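Local coordinates for outer membrane usher protein PapC (Escherichia coli, PDB 3L48) that forms, as the whole usher, the outer-membrane pore for export and assembly of pilus subunits, represented here by the C-terminal domain, at residues A[49-52]-A[53-56]. Residues are numbered along the deposited sequence; the frame is centred on the assembly and turned at random.
Sequences GVTP and GETL
Thr51 and Glu54 grip each other twice across a type II beta turn. The backbone bond of the turn runs from Glu54 N to Thr51 O at 3.1 Å. The side chain of Glu54 then folds back over the turn. Its OE2 accepts a hydrogen bond from Thr51 N at 2.9 Å, almost straight, with an N-H...O angle of 174°. The amide comes from above the carboxylate plane, 44° out of it. Glu54 CG sits between its own backbone N and carbonyl carbon (chi1 76°), and the extended chain beyond it carries the carboxylate back to Thr51. This path takes Glu54 CG to 3.1 Å from Thr51 O.

One water bridges the carboxylate to the backbone and the Thr51 hydroxyl. It donates to Glu54 OE2 at 2.8 Å and to Gly49 O, and it accepts from Thr51 OG1. Val50 CG1 lies 3.6 Å from Glu54 OE2. Val50 CG1 also meets Leu56 CD1, at 4.4 Å. Leu36 of strand 35-38 touches Val50, Glu54 and Leu56.

Pro52 and Gly53 fill the two corners of the turn. Gly53 has a positive phi at the third position, where type II turns commonly carry glycine. The turn leads into strand 55-59 of this Ig-like domain. OE2 thus takes two hydrogen bonds, from an amide and a water, which would probably stabilise a negative charge on the carboxylate of this buried residue, though the neighbouring Glu31 may offset this.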
ATOM      1  N   GLY A  49     -11.346   0.166  -0.928  1.00 23.78           N
ATOM      2  CA  GLY A  49     -11.855  -0.884  -0.063  1.00 23.18           C
ATOM      3  C   GLY A  49     -10.859  -1.398   0.954  1.00 24.17           C
ATOM      4  O   GLY A  49     -10.836  -2.589   1.262  1.00 23.25           O
ATOM      5  N   VAL A  50     -10.035  -0.497   1.482  1.00 20.62           N
ATOM      6  CA  VAL A  50      -9.053  -0.858   2.496  1.00 23.64           C
ATOM      7  C   VAL A  50      -9.711  -1.005   3.862  1.00 25.86           C
ATOM      8  O   VAL A  50     -10.593  -0.228   4.226  1.00 27.14           O
ATOM      9  CB  VAL A  50      -7.938   0.202   2.607  1.00 24.06           C
ATOM     10  CG1 VAL A  50      -6.852  -0.262   3.574  1.00 21.18           C
ATOM     11  CG2 VAL A  50      -7.351   0.501   1.240  1.00 18.78           C
ATOM     12  N   THR A  51      -9.273  -2.007   4.618  1.00 26.70           N
ATOM     13  CA  THR A  51      -9.753  -2.201   5.978  1.00 28.05           C
ATOM     14  C   THR A  51      -8.732  -1.657   6.964  1.00 27.26           C
ATOM     15  O   THR A  51      -7.575  -2.072   6.955  1.00 31.36           O
ATOM     16  CB  THR A  51      -9.989  -3.690   6.288  1.00 32.44           C
ATOM     17  OG1 THR A  51     -10.826  -4.265   5.277  1.00 31.97           O
ATOM     18  CG2 THR A  51     -10.651  -3.851   7.649  1.00 31.31           C
ATOM     19  N   PRO A  52      -9.154  -0.711   7.816  1.00 27.79           N
ATOM     20  CA  PRO A  52      -8.238  -0.163   8.821  1.00 28.56           C
ATOM     21  C   PRO A  52      -7.647  -1.269   9.691  1.00 30.16           C
ATOM     22  O   PRO A  52      -8.388  -2.096  10.220  1.00 33.44           O
ATOM     23  CB  PRO A  52      -9.146   0.740   9.661  1.00 29.60           C
ATOM     24  CG  PRO A  52     -10.258   1.126   8.732  1.00 26.09           C
ATOM     25  CD  PRO A  52     -10.485  -0.081   7.867  1.00 26.49           C
ATOM     26  N   GLY A  53      -6.325  -1.290   9.823  1.00 30.46           N
ATOM     27  CA  GLY A  53      -5.665  -2.262  10.674  1.00 32.03           C
ATOM     28  C   GLY A  53      -5.101  -3.470   9.947  1.00 31.25           C
ATOM     29  O   GLY A  53      -4.331  -4.239  10.525  1.00 33.34           O
ATOM     30  N   GLU A  54      -5.474  -3.648   8.683  1.00 29.02           N
ATOM     31  CA  GLU A  54      -5.023  -4.816   7.933  1.00 29.35           C
ATOM     32  C   GLU A  54      -3.596  -4.656   7.420  1.00 29.52           C
ATOM     33  O   GLU A  54      -3.036  -3.559   7.427  1.00 27.00           O
ATOM     34  CB  GLU A  54      -5.969  -5.122   6.769  1.00 30.40           C
ATOM     35  CG  GLU A  54      -5.822  -4.193   5.579  1.00 33.23           C
ATOM     36  CD  GLU A  54      -6.617  -4.666   4.375  1.00 38.62           C
ATOM     37  OE1 GLU A  54      -6.630  -5.887   4.112  1.00 40.94           O
ATOM     38  OE2 GLU A  54      -7.220  -3.818   3.684  1.00 38.05           O
ATOM     39  N   THR A  55      -3.012  -5.764   6.983  1.00 32.90           N
ATOM     40  CA  THR A  55      -1.677  -5.759   6.399  1.00 31.51           C
ATOM     41  C   THR A  55      -1.767  -5.916   4.887  1.00 32.34           C
ATOM     42  O   THR A  55      -2.326  -6.891   4.387  1.00 33.33           O
ATOM     43  CB  THR A  55      -0.802  -6.896   6.964  1.00 31.24           C
ATOM     44  OG1 THR A  55      -0.651  -6.726   8.378  1.00 34.46           O
ATOM     45  CG2 THR A  55       0.576  -6.890   6.306  1.00 23.48           C
ATOM     46  N   LEU A  56      -1.221  -4.949   4.161  1.00 29.65           N
ATOM     47  CA  LEU A  56      -1.218  -5.014   2.709  1.00 28.55           C
ATOM     48  C   LEU A  56       0.155  -5.443   2.222  1.00 29.57           C
ATOM     49  O   LEU A  56       1.169  -5.155   2.859  1.00 30.20           O
ATOM     50  CB  LEU A  56      -1.582  -3.658   2.104  1.00 28.72           C
ATOM     51  CG  LEU A  56      -2.896  -3.014   2.556  1.00 30.87           C
ATOM     52  CD1 LEU A  56      -3.172  -1.753   1.748  1.00 28.62           C
ATOM     53  CD2 LEU A  56      -4.056  -3.990   2.432  1.00 30.02           C
TER
HETATM   54  O   HOH W   1      -9.675  -4.634   2.576  1.00 42.33           O